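Rhamnosidase B (Bacillus sp., PDB 2OKX) hydrolyses terminal alpha-L-rhamnose residues from rhamnosides, as a family 78 glycoside hydrolase whose catalytic domain is an alpha-helical barrel. Local coordinates at residues Ile626-Trp629 with Thr630-Trp633; Tyr762-Gln765 with Thr766-Ala770; Glu785-Ser789 with Ser790-Ala794; Phe802-Phe805 with Phe806-Ala810. All coordinates share one frame; numbering follows the deposited sequence.

How the interactions relate
All four interactions are local contacts within the helical glycosidase domain: interaction 1 opens helix 627-644, interaction 2 opens helix 764-772, interaction 3 closes helix 778-789, and interaction 4 lies along helix 801-813. Interaction 4 touches each of the others. Phe632 CZ of interaction 1 lies 3.4 Å from Phe806 CZ, and Gln765 CG of interaction 2 packs on Met803 CG at 3.6 Å. Tyr807 OH probably hydrogen-bonds Leu788 O of interaction 3, at 2.7 Å. Interactions 2 and 3, with centres about 10 Å apart, meet through Met764. Bound glycerol, probably from crystallisation, comes within about 3 Å of the side chains of Trp629 and Met764 and about 4 Å of those of Pro791 and Tyr807.

Interaction 1 (Ile626-Trp629 with Thr630-Trp633); sequences IPNW and TFFW
Ile626 holds the N-cap position of helix 627-644, and its O accepts from Thr630 N in a long first-turn bond of 3.3 Å. A water bridges Ile626 N, to which it is acceptor, and Thr630 OG1, to which it is donor; OG1 also bonds Leu613 O. Pro627 follows as the first helical residue, where its missing N-H costs no helix bond. Its O receives Phe631 N at 2.9 Å and also sits over one face of the Phe631 ring, 3.2 Å above the plane, while Pro627 CB rests on CE2 of that ring. Asn628 O repeats the pattern one step on: it accepts from Phe632 N at 2.7 Å and lies over a face of the Phe632 ring. Both phenylalanines have CG beside the backbone N (chi1 -59° and -67°), which folds each ring back over the preceding turn. Trp629 brings CZ3 to within 3.8 Å of Phe632 CE2, the two rings meeting obliquely with planes 31° apart, and its O accepts from Trp633 N. Helix 647-665 flanks Trp633 and helix 696-715 flanks Asn628. This is the N-terminal end of a buried helix, proline first after the N-cap, in the alpha-helical barrel of the glycosidase domain.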
loop_
_atom_site.group_PDB
_atom_site.type_symbol
_atom_site.label_atom_id
_atom_site.label_comp_id
_atom_site.label_asym_id
_atom_site.label_seq_id
_atom_site.Cartn_x
_atom_site.Cartn_y
_atom_site.Cartn_z
ATOM N N ILE A 626 -7.062 15.233 -3.369
ATOM C CA ILE A 626 -6.007 15.732 -4.236
ATOM C C ILE A 626 -6.728 15.958 -5.563
ATOM O O ILE A 626 -7.119 15.003 -6.239
ATOM C CB ILE A 626 -4.872 14.714 -4.437
ATOM C CG1 ILE A 626 -4.164 14.446 -3.104
ATOM C CG2 ILE A 626 -3.870 15.260 -5.452
ATOM C CD1 ILE A 626 -3.005 13.463 -3.207
ATOM N N PRO A 627 -6.948 17.229 -5.936
ATOM C CA PRO A 627 -7.638 17.549 -7.191
ATOM C C PRO A 627 -7.188 16.707 -8.388
ATOM O O PRO A 627 -8.011 16.085 -9.054
ATOM C CB PRO A 627 -7.343 19.034 -7.373
ATOM C CG PRO A 627 -7.329 19.531 -5.946
ATOM C CD PRO A 627 -6.524 18.457 -5.237
ATOM N N ASN A 628 -5.888 16.688 -8.658
ATOM C CA ASN A 628 -5.366 15.922 -9.788
ATOM C C ASN A 628 -5.738 14.438 -9.737
ATOM O O ASN A 628 -5.980 13.826 -10.777
ATOM C CB ASN A 628 -3.846 16.083 -9.875
ATOM C CG ASN A 628 -3.433 17.442 -10.419
ATOM O OD1 ASN A 628 -2.303 17.897 -10.207
ATOM N ND2 ASN A 628 -4.345 18.090 -11.139
ATOM N N TRP A 629 -5.787 13.852 -8.542
ATOM C CA TRP A 629 -6.146 12.443 -8.443
ATOM C C TRP A 629 -7.572 12.240 -8.937
ATOM O O TRP A 629 -7.859 11.277 -9.650
ATOM C CB TRP A 629 -6.024 11.930 -7.002
ATOM C CG TRP A 629 -4.627 11.484 -6.583
ATOM C CD1 TRP A 629 -4.326 10.527 -5.651
ATOM C CD2 TRP A 629 -3.369 12.021 -7.023
ATOM N NE1 TRP A 629 -2.967 10.439 -5.482
ATOM C CE2 TRP A 629 -2.355 11.343 -6.309
ATOM C CE3 TRP A 629 -2.998 13.009 -7.948
ATOM C CZ2 TRP A 629 -0.995 11.622 -6.488
ATOM C CZ3 TRP A 629 -1.645 13.286 -8.127
ATOM C CH2 TRP A 629 -0.660 12.594 -7.398
ATOM N N THR A 630 -8.471 13.144 -8.563
ATOM C CA THR A 630 -9.850 13.015 -9.008
ATOM C C THR A 630 -9.911 13.253 -10.516
ATOM O O THR A 630 -10.676 12.598 -11.225
ATOM C CB THR A 630 -10.773 13.994 -8.260
ATOM O OG1 THR A 630 -10.814 13.629 -6.873
ATOM C CG2 THR A 630 -12.187 13.938 -8.825
ATOM N N PHE A 631 -9.094 14.175 -11.011
ATOM C CA PHE A 631 -9.073 14.441 -12.444
ATOM C C PHE A 631 -8.540 13.207 -13.174
ATOM O O PHE A 631 -8.985 12.896 -14.280
ATOM C CB PHE A 631 -8.191 15.656 -12.772
ATOM C CG PHE A 631 -8.626 16.933 -12.096
ATOM C CD1 PHE A 631 -9.952 17.126 -11.718
ATOM C CD2 PHE A 631 -7.706 17.949 -11.852
ATOM C CE1 PHE A 631 -10.355 18.316 -11.100
ATOM C CE2 PHE A 631 -8.100 19.142 -11.236
ATOM C CZ PHE A 631 -9.430 19.321 -10.860
ATOM N N PHE A 632 -7.590 12.504 -12.560
ATOM C CA PHE A 632 -7.032 11.307 -13.183
ATOM C C PHE A 632 -8.061 10.188 -13.168
ATOM O O PHE A 632 -8.042 9.301 -14.026
ATOM C CB PHE A 632 -5.744 10.863 -12.478
ATOM C CG PHE A 632 -4.604 11.832 -12.635
ATOM C CD1 PHE A 632 -4.539 12.679 -13.741
ATOM C CD2 PHE A 632 -3.597 11.907 -11.678
ATOM C CE1 PHE A 632 -3.492 13.587 -13.886
ATOM C CE2 PHE A 632 -2.549 12.809 -11.815
ATOM C CZ PHE A 632 -2.497 13.654 -12.923
ATOM N N TRP A 633 -8.960 10.233 -12.189
ATOM C CA TRP A 633 -10.025 9.242 -12.083
ATOM C C TRP A 633 -10.956 9.428 -13.281
ATOM O O TRP A 633 -11.402 8.459 -13.894
ATOM C CB TRP A 633 -10.823 9.439 -10.788
ATOM C CG TRP A 633 -12.096 8.630 -10.735
ATOM C CD1 TRP A 633 -12.204 7.276 -10.595
ATOM C CD2 TRP A 633 -13.437 9.127 -10.854
ATOM N NE1 TRP A 633 -13.528 6.898 -10.621
ATOM C CE2 TRP A 633 -14.306 8.014 -10.779
ATOM C CE3 TRP A 633 -13.988 10.406 -11.017
ATOM C CZ2 TRP A 633 -15.700 8.141 -10.862
ATOM C CZ3 TRP A 633 -15.376 10.534 -11.099
ATOM C CH2 TRP A 633 -16.214 9.406 -11.022
HETATM O O HOH W 1 -8.904 13.279 -4.436
#

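Interaction 2 (Tyr762-Gln765 with Thr766-Ala770); sequences YSMQ and TQVVA
The side chain of Gln767 reaches back to the backbone O of Ser763 across the first turn of helix 764-772, while Ser763 OG meets Thr766. The Gln767 side chain bends at chi2 (-44°) and curls back to the helix start, placing NE2 3.3 Å from Ser763 O. That oxygen lies almost in the plane of the amide, 8° out of it. The same NE2 bonds Tyr748 O of strand 747-752. A smaller alanine here would remove the amide and is likely to leave Ser763 O and Tyr748 O without this shared donor. On another side of the turn, Ser763 OG, set between its own backbone N and carbonyl carbon (chi1 63°), accepts a straight but weak bond from Thr766 N at 3.4 Å. Ser763 OG and Thr766 OG1 also both bond Asp750 OD1, a common partner that fixes the two hydroxyls. Farther along, Val768 sets CG2 3.2 Å from Met764 O, whose main bond is from Val768 N at 2.8 Å, while Met764 CE reaches the same methyl loosely at 4.3 Å. Gln765 and Val768 pack on Met803 of helix 801-813. The arrangement is a serine N-cap, tying the start of a barrel-domain helix to strand 747-752.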
loop_
_atom_site.group_PDB
_atom_site.type_symbol
_atom_site.label_atom_id
_atom_site.label_comp_id
_atom_site.label_asym_id
_atom_site.label_seq_id
_atom_site.Cartn_x
_atom_site.Cartn_y
_atom_site.Cartn_z
ATOM N N TYR A 762 9.998 27.778 -11.626
ATOM C CA TYR A 762 9.620 27.166 -12.895
ATOM C C TYR A 762 10.021 25.696 -12.908
ATOM O O TYR A 762 11.154 25.344 -12.570
ATOM C CB TYR A 762 10.292 27.909 -14.047
ATOM C CG TYR A 762 9.817 29.336 -14.174
ATOM C CD1 TYR A 762 8.618 29.636 -14.820
ATOM C CD2 TYR A 762 10.536 30.383 -13.598
ATOM C CE1 TYR A 762 8.145 30.943 -14.891
ATOM C CE2 TYR A 762 10.070 31.698 -13.660
ATOM C CZ TYR A 762 8.875 31.969 -14.307
ATOM O OH TYR A 762 8.406 33.262 -14.363
ATOM N N SER A 763 9.087 24.839 -13.305
ATOM C CA SER A 763 9.346 23.405 -13.335
ATOM C C SER A 763 8.997 22.765 -14.669
ATOM O O SER A 763 8.160 23.268 -15.418
ATOM C CB SER A 763 8.544 22.717 -12.231
ATOM O OG SER A 763 7.153 22.874 -12.461
ATOM N N MET A 764 9.653 21.651 -14.965
ATOM C CA MET A 764 9.383 20.917 -16.194
ATOM C C MET A 764 7.963 20.378 -16.117
ATOM O O MET A 764 7.248 20.331 -17.118
ATOM C CB MET A 764 10.356 19.751 -16.343
ATOM C CG MET A 764 11.704 20.138 -16.907
ATOM S SD MET A 764 11.502 20.837 -18.556
ATOM C CE MET A 764 10.842 19.421 -19.441
ATOM N N GLN A 765 7.567 19.979 -14.909
ATOM C CA GLN A 765 6.245 19.419 -14.662
ATOM C C GLN A 765 5.103 20.281 -15.195
ATOM O O GLN A 765 4.259 19.814 -15.960
ATOM C CB GLN A 765 6.043 19.182 -13.158
ATOM C CG GLN A 765 6.863 18.032 -12.553
ATOM C CD GLN A 765 8.265 18.433 -12.117
ATOM O OE1 GLN A 765 8.924 17.702 -11.373
ATOM N NE2 GLN A 765 8.728 19.589 -12.577
ATOM N N THR A 766 5.069 21.541 -14.779
ATOM C CA THR A 766 4.010 22.440 -15.214
ATOM C C THR A 766 3.974 22.604 -16.727
ATOM O O THR A 766 2.900 22.663 -17.321
ATOM C CB THR A 766 4.160 23.821 -14.552
ATOM O OG1 THR A 766 4.061 23.670 -13.129
ATOM C CG2 THR A 766 3.062 24.768 -15.035
ATOM N N GLN A 767 5.148 22.672 -17.345
ATOM C CA GLN A 767 5.237 22.831 -18.792
ATOM C C GLN A 767 4.711 21.579 -19.496
ATOM O O GLN A 767 3.951 21.672 -20.463
ATOM C CB GLN A 767 6.686 23.085 -19.216
ATOM C CG GLN A 767 7.430 24.126 -18.387
ATOM C CD GLN A 767 6.602 25.367 -18.103
ATOM O OE1 GLN A 767 5.986 25.939 -19.004
ATOM N NE2 GLN A 767 6.593 25.796 -16.842
ATOM N N VAL A 768 5.124 20.409 -19.010
ATOM C CA VAL A 768 4.681 19.150 -19.596
ATOM C C VAL A 768 3.161 19.044 -19.530
ATOM O O VAL A 768 2.514 18.662 -20.504
ATOM C CB VAL A 768 5.305 17.933 -18.861
ATOM C CG1 VAL A 768 4.656 16.642 -19.339
ATOM C CG2 VAL A 768 6.802 17.883 -19.118
ATOM N N VAL A 769 2.591 19.386 -18.380
ATOM C CA VAL A 769 1.144 19.317 -18.212
ATOM C C VAL A 769 0.424 20.286 -19.148
ATOM O O VAL A 769 -0.628 19.959 -19.694
ATOM C CB VAL A 769 0.731 19.618 -16.748
ATOM C CG1 VAL A 769 -0.782 19.615 -16.622
ATOM C CG2 VAL A 769 1.333 18.573 -15.815
ATOM N N ALA A 770 0.985 21.476 -19.330
ATOM C CA ALA A 770 0.376 22.463 -20.216
ATOM C C ALA A 770 0.345 21.907 -21.640
ATOM O O ALA A 770 -0.621 22.104 -22.381
ATOM C CB ALA A 770 1.170 23.765 -20.175
#

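Interaction 3 (Glu785-Ser789 with Ser790-Ala794); sequences EGYLS and SPPPA
Tyr787 and Pro792 form the close-packed side of this helix end. Pro792 CG lies 3.7 Å from Tyr787 CD2, approaching the tyrosine ring obliquely, while the two side chains cross at about a right angle. With CG anti to its carbonyl carbon (chi1 -66°), the tyrosine ring stands alongside the departing chain; its OH bonds Arg746 O, and Phe795 meets the ring edge-to-face. Pro791 is wedged in beside it, with CG and CD both 3.3 Å from Tyr787 O. Pro791 N, 2.9 Å from Tyr787 O, has no hydrogen to offer it. On the inner side, Leu788 packs on Val768 of helix 764-772, and Met764 touches both prolines.

The other flank is looser and wetter. Ser790 N makes the last helical bond, to Gly786 O at 2.8 Å, and Ser790 then leaves helical geometry. A water joins Ser789 OG, at 2.7 Å, to Ser790 OG, at 2.8 Å, in place of a direct bond between the hydroxyls, while Ser790 itself is exposed. The chemistry is consistent with proline helping to end the helix: Pro791 N cannot continue the helical bonding, and the chain beyond touches the helix through Pro791 and Pro792.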
loop_
_atom_site.group_PDB
_atom_site.type_symbol
_atom_site.label_atom_id
_atom_site.label_comp_id
_atom_site.label_asym_id
_atom_site.label_seq_id
_atom_site.Cartn_x
_atom_site.Cartn_y
_atom_site.Cartn_z
ATOM N N GLU A 785 7.756 22.425 -26.505
ATOM C CA GLU A 785 8.408 21.304 -27.174
ATOM C C GLU A 785 9.925 21.407 -27.090
ATOM O O GLU A 785 10.623 20.391 -27.042
ATOM C CB GLU A 785 7.960 21.225 -28.635
ATOM C CG GLU A 785 6.498 20.841 -28.784
ATOM C CD GLU A 785 6.080 20.618 -30.226
ATOM O OE1 GLU A 785 4.929 20.181 -30.445
ATOM O OE2 GLU A 785 6.895 20.881 -31.137
ATOM N N GLY A 786 10.436 22.634 -27.070
ATOM C CA GLY A 786 11.870 22.820 -26.966
ATOM C C GLY A 786 12.331 22.351 -25.598
ATOM O O GLY A 786 13.386 21.725 -25.459
ATOM N N TYR A 787 11.530 22.656 -24.582
ATOM C CA TYR A 787 11.840 22.258 -23.215
ATOM C C TYR A 787 11.815 20.735 -23.108
ATOM O O TYR A 787 12.646 20.140 -22.423
ATOM C CB TYR A 787 10.820 22.867 -22.245
ATOM C CG TYR A 787 10.876 24.382 -22.146
ATOM C CD1 TYR A 787 9.809 25.103 -21.610
ATOM C CD2 TYR A 787 11.996 25.093 -22.584
ATOM C CE1 TYR A 787 9.852 26.495 -21.513
ATOM C CE2 TYR A 787 12.050 26.485 -22.491
ATOM C CZ TYR A 787 10.975 27.178 -21.957
ATOM O OH TYR A 787 11.018 28.552 -21.875
ATOM N N LEU A 788 10.859 20.110 -23.791
ATOM C CA LEU A 788 10.735 18.657 -23.775
ATOM C C LEU A 788 12.014 17.991 -24.278
ATOM O O LEU A 788 12.525 17.060 -23.649
ATOM C CB LEU A 788 9.545 18.211 -24.637
ATOM C CG LEU A 788 8.150 18.689 -24.218
ATOM C CD1 LEU A 788 7.108 18.070 -25.136
ATOM C CD2 LEU A 788 7.870 18.303 -22.769
ATOM N N SER A 789 12.533 18.472 -25.404
ATOM C CA SER A 789 13.755 17.912 -25.977
ATOM C C SER A 789 15.013 18.354 -25.234
ATOM O O SER A 789 16.026 17.655 -25.249
ATOM C CB SER A 789 13.868 18.290 -27.457
ATOM O OG SER A 789 13.844 19.696 -27.626
ATOM N N SER A 790 14.952 19.515 -24.587
ATOM C CA SER A 790 16.091 20.036 -23.839
ATOM C C SER A 790 15.616 20.750 -22.576
ATOM O O SER A 790 15.480 21.974 -22.554
ATOM C CB SER A 790 16.898 21.008 -24.702
ATOM O OG SER A 790 17.428 20.355 -25.842
ATOM N N PRO A 791 15.355 19.988 -21.507
ATOM C CA PRO A 791 14.891 20.557 -20.237
ATOM C C PRO A 791 15.872 21.552 -19.613
ATOM O O PRO A 791 17.033 21.222 -19.364
ATOM C CB PRO A 791 14.693 19.321 -19.359
ATOM C CG PRO A 791 14.353 18.247 -20.358
ATOM C CD PRO A 791 15.351 18.516 -21.454
ATOM N N PRO A 792 15.419 22.791 -19.364
ATOM C CA PRO A 792 16.289 23.806 -18.760
ATOM C C PRO A 792 16.738 23.353 -17.371
ATOM O O PRO A 792 15.917 23.180 -16.472
ATOM C CB PRO A 792 15.390 25.037 -18.700
ATOM C CG PRO A 792 14.482 24.846 -19.881
ATOM C CD PRO A 792 14.136 23.382 -19.780
ATOM N N PRO A 793 18.048 23.153 -17.180
ATOM C CA PRO A 793 18.575 22.713 -15.884
ATOM C C PRO A 793 18.206 23.619 -14.709
ATOM O O PRO A 793 18.317 23.212 -13.550
ATOM C CB PRO A 793 20.083 22.652 -16.129
ATOM C CG PRO A 793 20.295 23.698 -17.181
ATOM C CD PRO A 793 19.146 23.435 -18.119
ATOM N N ALA A 794 17.765 24.838 -15.009
ATOM C CA ALA A 794 17.377 25.785 -13.968
ATOM C C ALA A 794 15.971 25.480 -13.471
ATOM O O ALA A 794 15.595 25.860 -12.359
ATOM C CB ALA A 794 17.441 27.209 -14.503
HETATM O O HOH W 2 16.182 20.985 -28.231
#

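Interaction 4 (Phe802-Phe805 with Phe806-Ala810); sequences FMSF and FYYEA
Ser804 O meets Tyr808 twice, through the backbone and through the ring. It accepts from Tyr808 N at 2.8 Å and lies 3.2 Å above one face of the Tyr808 ring, which is folded back over the turn with CG beside the backbone N (chi1 -62°). The phenol OH has its partner in Asp823 OD2 of helix 817-833, and Ser804 OG bonds the hydroxyl of Tyr843. A leucine in place of Tyr808 would probably leave Asp823 without its hydroxyl partner and uncover Ser804 O, over which the ring now lies. Met803 O and Phe805 O are satisfied in the same helical way, by Tyr807 N and Glu809 N, each at 3.1 Å. Helix 801-813 belongs to the alpha-helical barrel of the glycosidase domain, and these residues face several neighbouring helices. On one flank Phe806 turns its edge to the face of Phe802 in a T-shaped pair, planes 77° apart and centroids 5.3 Å apart, while Met803 CE touches Phe806 CB at 3.8 Å. On another, the Glu809 carboxylate stands at the edge of the Phe805 ring, CD 3.8 Å from CE1, with the two planes 83° apart. That carboxylate is paired outside the helix: OE2 forms a salt bridge with Arg581 NH1. Tyr807 OH donates to Leu788 O of helix 778-789.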
loop_
_atom_site.group_PDB
_atom_site.type_symbol
_atom_site.label_atom_id
_atom_site.label_comp_id
_atom_site.label_asym_id
_atom_site.label_seq_id
_atom_site.Cartn_x
_atom_site.Cartn_y
_atom_site.Cartn_z
ATOM N N PHE A 802 6.503 8.403 -11.977
ATOM C CA PHE A 802 5.075 8.685 -12.100
ATOM C C PHE A 802 4.931 9.858 -13.059
ATOM O O PHE A 802 4.163 9.806 -14.021
ATOM C CB PHE A 802 4.494 9.062 -10.733
ATOM C CG PHE A 802 3.088 9.603 -10.790
ATOM C CD1 PHE A 802 2.783 10.834 -10.217
ATOM C CD2 PHE A 802 2.066 8.873 -11.390
ATOM C CE1 PHE A 802 1.478 11.332 -10.237
ATOM C CE2 PHE A 802 0.756 9.360 -11.415
ATOM C CZ PHE A 802 0.464 10.593 -10.837
ATOM N N MET A 803 5.682 10.918 -12.780
ATOM C CA MET A 803 5.669 12.113 -13.608
ATOM C C MET A 803 6.288 11.781 -14.965
ATOM O O MET A 803 5.888 12.338 -15.986
ATOM C CB MET A 803 6.452 13.232 -12.913
ATOM C CG MET A 803 6.407 14.583 -13.615
ATOM S SD MET A 803 4.740 15.267 -13.819
ATOM C CE MET A 803 4.790 15.695 -15.574
ATOM N N SER A 804 7.261 10.871 -14.975
ATOM C CA SER A 804 7.900 10.466 -16.226
ATOM C C SER A 804 6.853 9.942 -17.208
ATOM O O SER A 804 6.974 10.135 -18.416
ATOM C CB SER A 804 8.945 9.369 -15.977
ATOM O OG SER A 804 10.121 9.887 -15.375
ATOM N N PHE A 805 5.824 9.283 -16.684
ATOM C CA PHE A 805 4.764 8.727 -17.526
ATOM C C PHE A 805 4.115 9.829 -18.356
ATOM O O PHE A 805 3.936 9.685 -19.568
ATOM C CB PHE A 805 3.702 8.039 -16.661
ATOM C CG PHE A 805 2.753 7.161 -17.437
ATOM C CD1 PHE A 805 1.872 7.707 -18.367
ATOM C CD2 PHE A 805 2.733 5.785 -17.225
ATOM C CE1 PHE A 805 0.981 6.897 -19.075
ATOM C CE2 PHE A 805 1.850 4.963 -17.924
ATOM C CZ PHE A 805 0.970 5.519 -18.852
ATOM N N PHE A 806 3.755 10.923 -17.696
ATOM C CA PHE A 806 3.131 12.047 -18.379
ATOM C C PHE A 806 4.123 12.661 -19.363
ATOM O O PHE A 806 3.747 13.088 -20.454
ATOM C CB PHE A 806 2.662 13.087 -17.353
ATOM C CG PHE A 806 1.584 12.580 -16.432
ATOM C CD1 PHE A 806 0.335 12.228 -16.930
ATOM C CD2 PHE A 806 1.823 12.436 -15.067
ATOM C CE1 PHE A 806 -0.665 11.735 -16.084
ATOM C CE2 PHE A 806 0.831 11.946 -14.212
ATOM C CZ PHE A 806 -0.413 11.594 -14.720
ATOM N N TYR A 807 5.394 12.683 -18.981
ATOM C CA TYR A 807 6.441 13.228 -19.840
ATOM C C TYR A 807 6.544 12.408 -21.131
ATOM O O TYR A 807 6.704 12.964 -22.223
ATOM C CB TYR A 807 7.774 13.224 -19.087
ATOM C CG TYR A 807 8.972 13.684 -19.892
ATOM C CD1 TYR A 807 8.940 14.874 -20.623
ATOM C CD2 TYR A 807 10.144 12.937 -19.902
ATOM C CE1 TYR A 807 10.054 15.304 -21.343
ATOM C CE2 TYR A 807 11.259 13.356 -20.613
ATOM C CZ TYR A 807 11.207 14.539 -21.331
ATOM O OH TYR A 807 12.319 14.944 -22.024
ATOM N N TYR A 808 6.441 11.088 -21.005
ATOM C CA TYR A 808 6.520 10.215 -22.175
ATOM C C TYR A 808 5.299 10.407 -23.075
ATOM O O TYR A 808 5.408 10.335 -24.300
ATOM C CB TYR A 808 6.651 8.746 -21.749
ATOM C CG TYR A 808 7.913 8.442 -20.952
ATOM C CD1 TYR A 808 9.022 9.289 -21.003
ATOM C CD2 TYR A 808 7.998 7.299 -20.153
ATOM C CE1 TYR A 808 10.191 9.005 -20.272
ATOM C CE2 TYR A 808 9.156 7.007 -19.423
ATOM C CZ TYR A 808 10.245 7.862 -19.487
ATOM O OH TYR A 808 11.387 7.571 -18.770
ATOM N N GLU A 809 4.137 10.647 -22.477
ATOM C CA GLU A 809 2.939 10.872 -23.278
ATOM C C GLU A 809 3.167 12.133 -24.111
ATOM O O GLU A 809 2.727 12.221 -25.261
ATOM C CB GLU A 809 1.704 11.038 -22.387
ATOM C CG GLU A 809 1.162 9.728 -21.813
ATOM C CD GLU A 809 -0.144 9.911 -21.048
ATOM O OE1 GLU A 809 -0.124 10.510 -19.952
ATOM O OE2 GLU A 809 -1.194 9.457 -21.547
ATOM N N ALA A 810 3.870 13.101 -23.526
ATOM C CA ALA A 810 4.182 14.346 -24.213
ATOM C C ALA A 810 5.185 14.090 -25.339
ATOM O O ALA A 810 5.042 14.638 -26.436
ATOM C CB ALA A 810 4.751 15.371 -23.224
#